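Local coordinates for protein putative S41 protease (Bacteroides fragilis NCTC 9343, PDB 3K50) that is of uncharacterised function but, as a putative member of peptidase family S41, probably cleaves peptide bonds as a serine-type protease, at residues Leu192-Asn195 against Glu196-Ala199; Asp204-Ala207 against Tyr208-Asp211; Arg214-Arg217 against Asp218-Thr221; Cys241-Leu244 against Leu245-Leu249. One frame throughout, in Å; residues are numbered along the deposited sequence.

Contact 1 (Leu192-Asn195 against Glu196-Ala199); sequences LMYN and EFKA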
loop_
_atom_site.group_PDB
_atom_site.type_symbol
_atom_site.label_atom_id
_atom_site.label_comp_id
_atom_site.label_asym_id
_atom_site.label_seq_id
_atom_site.Cartn_x
_atom_site.Cartn_y
_atom_site.Cartn_z
ATOM N N LEU A 192 -8.495 11.171 1.227
ATOM C CA LEU A 192 -7.078 11.026 1.001
ATOM C C LEU A 192 -6.699 9.647 0.499
ATOM O O LEU A 192 -6.902 8.661 1.187
ATOM C CB LEU A 192 -6.308 11.295 2.303
ATOM C CG LEU A 192 -4.777 11.183 2.339
ATOM C CD1 LEU A 192 -4.145 12.316 1.530
ATOM C CD2 LEU A 192 -4.289 11.233 3.741
HETATM N N MSE A 193 -6.090 9.623 -0.683
HETATM C CA MSE A 193 -5.489 8.425 -1.266
HETATM C C MSE A 193 -3.978 8.478 -0.913
HETATM O O MSE A 193 -3.225 9.200 -1.547
HETATM C CB MSE A 193 -5.761 8.366 -2.764
HETATM C CG MSE A 193 -5.620 7.021 -3.357
HETATM SE SE MSE A 193 -3.916 6.048 -3.208
HETATM C CE MSE A 193 -4.590 4.365 -3.962
ATOM N N TYR A 194 -3.593 7.740 0.146
ATOM C CA TYR A 194 -2.235 7.733 0.714
ATOM C C TYR A 194 -1.654 6.373 0.435
ATOM O O TYR A 194 -2.112 5.377 0.995
ATOM C CB TYR A 194 -2.283 7.974 2.223
ATOM C CG TYR A 194 -0.920 8.050 2.918
ATOM C CD1 TYR A 194 -0.081 9.092 2.689
ATOM C CD2 TYR A 194 -0.549 7.117 3.878
ATOM C CE1 TYR A 194 1.178 9.202 3.375
ATOM C CE2 TYR A 194 0.676 7.200 4.567
ATOM C CZ TYR A 194 1.521 8.241 4.320
ATOM O OH TYR A 194 2.712 8.338 4.995
ATOM N N ASN A 195 -0.637 6.311 -0.412
ATOM C CA ASN A 195 -0.253 4.991 -0.970
ATOM C C ASN A 195 0.962 4.289 -0.400
ATOM O O ASN A 195 1.203 3.163 -0.753
ATOM C CB ASN A 195 -0.102 5.118 -2.506
ATOM C CG ASN A 195 -0.447 3.823 -3.245
ATOM O OD1 ASN A 195 -1.428 3.182 -2.933
ATOM N ND2 ASN A 195 0.389 3.429 -4.184
ATOM N N GLU A 196 1.704 4.943 0.489
ATOM C CA GLU A 196 2.905 4.360 1.022
ATOM C C GLU A 196 3.320 5.124 2.257
ATOM O O GLU A 196 3.301 6.344 2.258
ATOM C CB GLU A 196 4.039 4.424 -0.025
ATOM C CG GLU A 196 5.196 3.644 0.354
ATOM C CD GLU A 196 6.386 3.799 -0.585
ATOM O OE1 GLU A 196 6.378 4.665 -1.483
ATOM O OE2 GLU A 196 7.347 3.035 -0.383
ATOM N N PHE A 197 3.640 4.394 3.332
ATOM C CA PHE A 197 4.136 5.026 4.551
ATOM C C PHE A 197 5.643 5.277 4.378
ATOM O O PHE A 197 6.497 4.511 4.857
ATOM C CB PHE A 197 3.825 4.151 5.782
ATOM C CG PHE A 197 2.345 4.077 6.105
ATOM C CD1 PHE A 197 1.518 3.276 5.387
ATOM C CD2 PHE A 197 1.805 4.825 7.134
ATOM C CE1 PHE A 197 0.159 3.233 5.659
ATOM C CE2 PHE A 197 0.453 4.786 7.411
ATOM C CZ PHE A 197 -0.373 3.994 6.658
ATOM N N LYS A 198 5.960 6.391 3.750
ATOM C CA LYS A 198 7.334 6.755 3.449
ATOM C C LYS A 198 7.497 8.247 3.740
ATOM O O LYS A 198 6.704 9.040 3.276
ATOM C CB LYS A 198 7.600 6.416 1.976
ATOM C CG LYS A 198 9.087 6.392 1.626
ATOM C CD LYS A 198 9.281 6.017 0.198
ATOM C CE LYS A 198 10.722 6.043 -0.213
ATOM N NZ LYS A 198 10.783 5.681 -1.656
ATOM N N ALA A 199 8.529 8.606 4.490
ATOM C CA ALA A 199 8.695 9.931 5.014
ATOM C C ALA A 199 9.211 10.904 3.981
ATOM O O ALA A 199 8.799 12.043 3.993
ATOM C CB ALA A 199 9.603 9.892 6.291
HETATM O O HOH W 1 4.340 10.156 4.420
#
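From Tyr194, the last residue of strand 187-194, the backbone runs through Asn195 and Glu196 into an inverse gamma turn centred on Phe197, whose closing bond from Lys198 N to Glu196 O is 3.0 Å long and weak. The two aromatic residues, three apart in sequence, meet in an edge-to-face (T-shaped) pair. The edge of Tyr194 points into the face of Phe197, with the ring planes at 89° and the centroids 5.0 Å apart. CE2 of Tyr194 does the touching: it stands over the centre of the Phe197 ring, 3.6 Å above its plane. CG of Tyr194 is anti to its own backbone N (chi1 -177°), which carries the ring forward along the chain, while one face of that ring receives Glu196 O, 3.3 Å from Tyr194 CZ. The phenol end is tied to the loop by a water lying in the ring plane. Tyr194 OH donates to this water over 2.5 Å, and the water in turn donates a hydrogen bond to Lys198 O at 2.9 Å. Cys241, Ala242 and Leu245 of helix 239-249 and Val308 of helix 304-312 also pack against Phe197. Tyr194 O accepts from Asn234 ND2. The pair lies at the start of a beta-alpha connection, where a sheet strand leaves toward helix 207-221 in what is probably the ClpP/crotonase-like core of an S41 peptidase.

Contact 2 (Asp204-Ala207 against Tyr208-Asp211); sequences DSQA and YNDD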
loop_
_atom_site.group_PDB
_atom_site.type_symbol
_atom_site.label_atom_id
_atom_site.label_comp_id
_atom_site.label_asym_id
_atom_site.label_seq_id
_atom_site.Cartn_x
_atom_site.Cartn_y
_atom_site.Cartn_z
ATOM N N ASP A 204 16.963 10.508 5.058
ATOM C CA ASP A 204 16.604 11.378 6.181
ATOM C C ASP A 204 15.696 12.560 5.778
ATOM O O ASP A 204 15.705 13.601 6.435
ATOM C CB ASP A 204 17.898 11.898 6.868
ATOM N N SER A 205 14.934 12.413 4.695
ATOM C CA SER A 205 14.022 13.468 4.255
ATOM C C SER A 205 12.631 13.281 4.895
ATOM O O SER A 205 12.169 12.170 5.110
ATOM C CB SER A 205 13.909 13.476 2.742
ATOM O OG SER A 205 12.928 14.399 2.306
ATOM N N GLN A 206 12.001 14.396 5.218
ATOM C CA GLN A 206 10.642 14.436 5.731
ATOM C C GLN A 206 9.697 15.008 4.661
ATOM O O GLN A 206 8.517 15.278 4.920
ATOM C CB GLN A 206 10.617 15.293 6.992
ATOM C CG GLN A 206 11.069 14.546 8.207
ATOM C CD GLN A 206 9.985 13.661 8.803
ATOM O OE1 GLN A 206 8.955 14.140 9.401
ATOM N NE2 GLN A 206 10.225 12.353 8.700
ATOM N N ALA A 207 10.214 15.169 3.447
ATOM C CA ALA A 207 9.456 15.785 2.371
ATOM C C ALA A 207 8.022 15.238 2.225
ATOM O O ALA A 207 7.093 16.033 2.085
ATOM C CB ALA A 207 10.223 15.683 1.030
ATOM N N TYR A 208 7.825 13.929 2.296
ATOM C CA TYR A 208 6.453 13.398 2.073
ATOM C C TYR A 208 5.603 13.558 3.299
ATOM O O TYR A 208 4.412 13.746 3.180
ATOM C CB TYR A 208 6.449 11.951 1.673
ATOM C CG TYR A 208 7.287 11.622 0.446
ATOM C CD1 TYR A 208 7.411 12.522 -0.608
ATOM C CD2 TYR A 208 7.878 10.345 0.299
ATOM C CE1 TYR A 208 8.151 12.194 -1.743
ATOM C CE2 TYR A 208 8.607 9.995 -0.850
ATOM C CZ TYR A 208 8.729 10.912 -1.869
ATOM O OH TYR A 208 9.455 10.592 -3.010
ATOM N N ASN A 209 6.211 13.439 4.474
ATOM C CA ASN A 209 5.472 13.725 5.681
ATOM C C ASN A 209 5.006 15.190 5.692
ATOM O O ASN A 209 3.904 15.471 6.158
ATOM C CB ASN A 209 6.287 13.460 6.908
ATOM C CG ASN A 209 6.378 12.045 7.235
ATOM O OD1 ASN A 209 5.627 11.213 6.712
ATOM N ND2 ASN A 209 7.300 11.727 8.160
ATOM N N ASP A 210 5.811 16.108 5.149
ATOM C CA ASP A 210 5.379 17.513 5.044
ATOM C C ASP A 210 4.254 17.684 4.002
ATOM O O ASP A 210 3.401 18.537 4.167
ATOM C CB ASP A 210 6.576 18.487 4.862
ATOM C CG ASP A 210 7.376 18.655 6.176
ATOM O OD1 ASP A 210 6.777 18.437 7.245
ATOM O OD2 ASP A 210 8.582 18.985 6.172
ATOM N N ASP A 211 4.280 16.909 2.926
ATOM C CA ASP A 211 3.158 16.881 1.974
ATOM C C ASP A 211 1.903 16.427 2.729
ATOM O O ASP A 211 0.815 16.944 2.506
ATOM C CB ASP A 211 3.382 15.860 0.851
ATOM C CG ASP A 211 4.436 16.266 -0.111
ATOM O OD1 ASP A 211 4.687 17.488 -0.229
ATOM O OD2 ASP A 211 5.009 15.368 -0.781
HETATM O O HOH W 2 7.103 18.663 0.989
#
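Gln206, at the N-cap position of helix 207-221, meets the first turn both through its backbone and through its side chain. The tight part is the backbone: Asp210 N donates to Gln206 O at 2.8 Å, and Asp211 N donates to Ala207 O at 3.1 Å. Just upstream, Ser205 OG accepts from Ala207 N at 3.0 Å in an ST turn. The side-chain pair is looser. Bent at chi2 (-80°), the Gln206 chain turns its amide back over Asn209, and the two amide planes stand 72° apart. Asn209 ND2 reaches Gln206 OE1 over 3.2 Å; the N-H is straight, but it arrives from above the carbonyl plane and misses the lone pairs of OE1, which also takes a weak bond from Arg213 NH1. The two NH2 groups, Gln206 NE2 and Asn209 ND2, lie 3.0 Å apart without bonding. Toward solvent, a water donates both to Ala207 O (2.8 Å) and to Asp211 OD1 (2.9 Å). Asp210 OD1 forms a salt bridge with Arg213, and Asp211 OD1, besides the water, with Arg214. Two carboxylates close to the amino end of a helix, each paired with an arginine, would be expected to interact favourably with the helix dipole and so probably to stay ionised.

Contact 3 (Arg214-Arg217 against Asp218-Thr221); sequences RAFR and DFQT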
loop_
_atom_site.group_PDB
_atom_site.type_symbol
_atom_site.label_atom_id
_atom_site.label_comp_id
_atom_site.label_asym_id
_atom_site.label_seq_id
_atom_site.Cartn_x
_atom_site.Cartn_y
_atom_site.Cartn_z
ATOM N N ARG A 214 0.589 19.064 4.921
ATOM C CA ARG A 214 0.001 20.141 4.139
ATOM C C ARG A 214 -1.437 19.829 3.780
ATOM O O ARG A 214 -2.255 20.727 3.790
ATOM C CB ARG A 214 0.838 20.393 2.889
ATOM C CG ARG A 214 0.384 21.617 2.075
ATOM C CD ARG A 214 1.496 22.264 1.248
ATOM N NE ARG A 214 2.309 21.297 0.510
ATOM C CZ ARG A 214 3.503 20.809 0.883
ATOM N NH1 ARG A 214 4.141 21.168 2.013
ATOM N NH2 ARG A 214 4.083 19.933 0.090
ATOM N N ALA A 215 -1.702 18.573 3.422
ATOM C CA ALA A 215 -3.020 18.069 3.123
ATOM C C ALA A 215 -3.929 18.237 4.370
ATOM O O ALA A 215 -5.065 18.724 4.272
ATOM C CB ALA A 215 -2.914 16.550 2.727
ATOM N N PHE A 216 -3.416 17.851 5.548
ATOM C CA PHE A 216 -4.230 17.963 6.777
ATOM C C PHE A 216 -4.520 19.455 7.149
ATOM O O PHE A 216 -5.624 19.800 7.569
ATOM C CB PHE A 216 -3.615 17.139 7.900
ATOM C CG PHE A 216 -4.051 15.712 7.901
ATOM C CD1 PHE A 216 -3.581 14.815 6.951
ATOM C CD2 PHE A 216 -4.981 15.269 8.800
ATOM C CE1 PHE A 216 -4.057 13.528 6.916
ATOM C CE2 PHE A 216 -5.405 13.965 8.823
ATOM C CZ PHE A 216 -4.954 13.089 7.874
ATOM N N ARG A 217 -3.552 20.343 6.950
ATOM C CA ARG A 217 -3.796 21.739 7.138
ATOM C C ARG A 217 -4.962 22.204 6.218
ATOM O O ARG A 217 -5.837 22.932 6.663
ATOM C CB ARG A 217 -2.534 22.530 6.809
ATOM C CG ARG A 217 -2.641 24.064 7.091
ATOM C CD ARG A 217 -1.558 24.837 6.321
ATOM N NE ARG A 217 -1.656 24.544 4.890
ATOM C CZ ARG A 217 -0.900 25.072 3.931
ATOM N NH1 ARG A 217 0.027 25.981 4.217
ATOM N NH2 ARG A 217 -1.110 24.697 2.666
ATOM N N ASP A 218 -4.953 21.784 4.952
ATOM C CA ASP A 218 -6.006 22.121 3.980
ATOM C C ASP A 218 -7.341 21.509 4.419
ATOM O O ASP A 218 -8.386 22.161 4.336
ATOM C CB ASP A 218 -5.636 21.647 2.567
ATOM C CG ASP A 218 -4.479 22.447 1.934
ATOM O OD1 ASP A 218 -4.059 23.502 2.506
ATOM O OD2 ASP A 218 -4.000 22.002 0.863
ATOM N N PHE A 219 -7.298 20.293 4.963
ATOM C CA PHE A 219 -8.522 19.698 5.477
ATOM C C PHE A 219 -9.119 20.508 6.616
ATOM O O PHE A 219 -10.314 20.703 6.636
ATOM C CB PHE A 219 -8.325 18.275 5.942
ATOM C CG PHE A 219 -8.099 17.287 4.815
ATOM C CD1 PHE A 219 -8.857 17.332 3.648
ATOM C CD2 PHE A 219 -7.172 16.293 4.953
ATOM C CE1 PHE A 219 -8.657 16.416 2.647
ATOM C CE2 PHE A 219 -6.962 15.357 3.933
ATOM C CZ PHE A 219 -7.686 15.436 2.786
ATOM N N GLN A 220 -8.288 20.953 7.564
ATOM C CA GLN A 220 -8.788 21.729 8.697
ATOM C C GLN A 220 -9.354 23.087 8.204
ATOM O O GLN A 220 -10.421 23.504 8.611
ATOM C CB GLN A 220 -7.674 21.957 9.705
ATOM C CG GLN A 220 -8.112 22.691 10.960
ATOM C CD GLN A 220 -6.934 23.242 11.714
ATOM O OE1 GLN A 220 -6.003 23.807 11.114
ATOM N NE2 GLN A 220 -6.957 23.090 13.048
ATOM N N THR A 221 -8.634 23.764 7.321
ATOM C CA THR A 221 -9.104 24.997 6.761
ATOM C C THR A 221 -10.491 24.819 6.142
ATOM O O THR A 221 -11.347 25.679 6.308
ATOM C CB THR A 221 -8.146 25.496 5.687
ATOM O OG1 THR A 221 -6.929 25.859 6.335
ATOM C CG2 THR A 221 -8.758 26.731 4.915
#
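With CG of Phe219 anti to its carbonyl carbon (chi1 -71°) and Phe216 turned somewhat further (chi1 -87°), the two rings leave neighbouring positions on one flank of helix 207-221 and meet edge to face. The edge of Phe219 is directed at Phe216, with planes at 84° and centroids 5.7 Å apart; Phe219 CD2 lies over the Phe216 face, displaced toward its rim. A face of the Phe219 ring also rests against Ala215 O, 3.3 Å from Phe219 CD2. That carbonyl already accepts from Phe219 N at 2.8 Å. On the outer flank, the Arg217 chain bends at chi3 and brings NH2 to Asp218 OD1, which it meets on the syn side at 3.2 Å. The salt bridge is single and somewhat out of both planes. Near the carboxyl end of the helix, Arg217 O takes two donors from one residue, Thr221 N at 3.0 Å and Thr221 OG1 at 3.1 Å. In the beta-alpha-beta unit of strand 187-194, helix 207-221 and strand 226-230, the aromatic flank faces the sheet: Phe227 of strand 226-230 meets both rings, Phe219 stacks on Phe179 of strand 176-184, and Phe216 reaches Leu245, Met248 and Leu249 of helix 239-249.

Contact 4 (Cys241-Leu244 against Leu245-Leu249); sequences CAQL and LCTML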
loop_
_atom_site.group_PDB
_atom_site.type_symbol
_atom_site.label_atom_id
_atom_site.label_comp_id
_atom_site.label_asym_id
_atom_site.label_seq_id
_atom_site.Cartn_x
_atom_site.Cartn_y
_atom_site.Cartn_z
ATOM N N CYS A 241 5.624 7.269 10.138
ATOM C CA CYS A 241 4.614 7.849 9.248
ATOM C C CYS A 241 3.244 7.498 9.768
ATOM O O CYS A 241 2.363 8.345 9.795
ATOM C CB CYS A 241 4.766 7.341 7.801
ATOM S SG CYS A 241 6.298 7.924 7.048
ATOM N N ALA A 242 3.068 6.249 10.189
ATOM C CA ALA A 242 1.786 5.817 10.715
ATOM C C ALA A 242 1.376 6.591 11.991
ATOM O O ALA A 242 0.237 6.948 12.140
ATOM C CB ALA A 242 1.785 4.298 10.973
ATOM N N GLN A 243 2.326 6.843 12.881
ATOM C CA GLN A 243 2.091 7.605 14.081
ATOM C C GLN A 243 1.671 8.996 13.714
ATOM O O GLN A 243 0.789 9.530 14.336
ATOM C CB GLN A 243 3.359 7.640 14.953
ATOM C CG GLN A 243 3.151 8.361 16.290
ATOM C CD GLN A 243 4.429 8.530 17.079
ATOM O OE1 GLN A 243 5.518 8.432 16.516
ATOM N NE2 GLN A 243 4.302 8.834 18.371
ATOM N N LEU A 244 2.353 9.616 12.764
ATOM C CA LEU A 244 1.986 10.977 12.318
ATOM C C LEU A 244 0.515 11.043 11.819
ATOM O O LEU A 244 -0.288 11.846 12.309
ATOM C CB LEU A 244 2.945 11.464 11.213
ATOM C CG LEU A 244 2.605 12.810 10.521
ATOM C CD1 LEU A 244 2.527 13.960 11.517
ATOM C CD2 LEU A 244 3.534 13.161 9.390
ATOM N N LEU A 245 0.176 10.130 10.905
ATOM C CA LEU A 245 -1.165 10.008 10.326
ATOM C C LEU A 245 -2.240 9.827 11.433
ATOM O O LEU A 245 -3.269 10.525 11.490
ATOM C CB LEU A 245 -1.185 8.833 9.339
ATOM C CG LEU A 245 -2.491 8.599 8.590
ATOM C CD1 LEU A 245 -2.983 9.902 7.793
ATOM C CD2 LEU A 245 -2.408 7.357 7.688
ATOM N N CYS A 246 -2.015 8.880 12.326
ATOM C CA CYS A 246 -2.952 8.676 13.416
ATOM C C CYS A 246 -3.138 9.861 14.289
ATOM O O CYS A 246 -4.253 10.147 14.711
ATOM C CB CYS A 246 -2.468 7.543 14.306
ATOM S SG CYS A 246 -2.591 5.898 13.499
ATOM N N THR A 247 -2.028 10.550 14.593
ATOM C CA THR A 247 -2.058 11.683 15.491
ATOM C C THR A 247 -2.969 12.761 14.883
ATOM O O THR A 247 -3.716 13.430 15.581
ATOM C CB THR A 247 -0.590 12.146 15.800
ATOM O OG1 THR A 247 0.066 11.155 16.647
ATOM C CG2 THR A 247 -0.532 13.561 16.476
HETATM N N MSE A 248 -2.937 12.887 13.560
HETATM C CA MSE A 248 -3.683 13.944 12.901
HETATM C C MSE A 248 -5.167 13.598 12.642
HETATM O O MSE A 248 -5.984 14.511 12.463
HETATM C CB MSE A 248 -2.949 14.395 11.633
HETATM C CG MSE A 248 -1.631 15.150 11.880
HETATM SE SE MSE A 248 -0.812 16.102 10.429
HETATM C CE MSE A 248 -0.569 14.647 9.289
ATOM N N LEU A 249 -5.537 12.322 12.665
ATOM C CA LEU A 249 -6.945 11.919 12.460
ATOM C C LEU A 249 -7.716 11.855 13.763
ATOM O O LEU A 249 -8.899 12.121 13.782
ATOM C CB LEU A 249 -7.029 10.531 11.802
ATOM C CG LEU A 249 -6.541 10.357 10.380
ATOM C CD1 LEU A 249 -6.264 8.898 9.956
ATOM C CD2 LEU A 249 -7.662 11.007 9.453
#
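Leu244 and Met248 (a selenomethionine) meet one turn apart on helix 239-249, a buried alpha helix of the ClpP/crotonase-like core expected for an S41 peptidase. Bent at chi3 (-60°), the Met248 chain swings its methyl back across Leu244: Met248 CE lies 3.9 Å from Leu244 CG, and SE comes to 4.1 Å from Leu244 CD1. The leucine has CG anti to the backbone N (chi1 173°), which sets its CG and CD1 against that methyl. Beneath these side chains, regular i to i+4 bonds hold the spacing. Leu245 N to Cys241 O and Cys246 N to Ala242 O are both 3.0 Å and almost straight, whereas Met248 N to Leu244 O is clearly more bent, at 142°, close to the carboxyl end of the helix. In the next shell, helix 207-221 packs on one flank, where Asn209 touches Cys241 and Leu244 while Phe216 touches Leu245 and Met248. Helix 304-312 lies against Ala242 and Cys246 through Val308, and Leu229 of strand 226-230 touches Leu245. Two polar groups find partners outside the helix: Gln243 NE2 donates to Thr276 O, and Thr247 OG1 accepts from Asn278 N. This same hydroxyl turns back on the helix, donating to Gln243 O at 2.9 Å from one face of the carbonyl plane, while Thr247 N reaches that oxygen at 3.0 Å from the opposite face.

The four contacts follow one another along the S41 family region and converge on the packing between helices 207-221 and 239-249. Contacts 1 and 2, with centres about 11 Å apart, are joined where Ala199 O probably accepts a hydrogen bond from Asn209 N at 3.0 Å. Contact 4, also about 11 Å from contact 1 between centres, reaches it through Cys241, whose CB lies 3.6 Å from Tyr194 OH. Contacts 2 and 3 share helix 207-221 and face contact 4 at successive levels: Asn209 CB lies 3.7 Å from Leu244 CD2, and Phe216 CD2 lies 3.6 Å from Met248 CB. Phe216 CE1 also touches Leu192 CD2 of contact 1 at 3.9 Å, linking strand to helix.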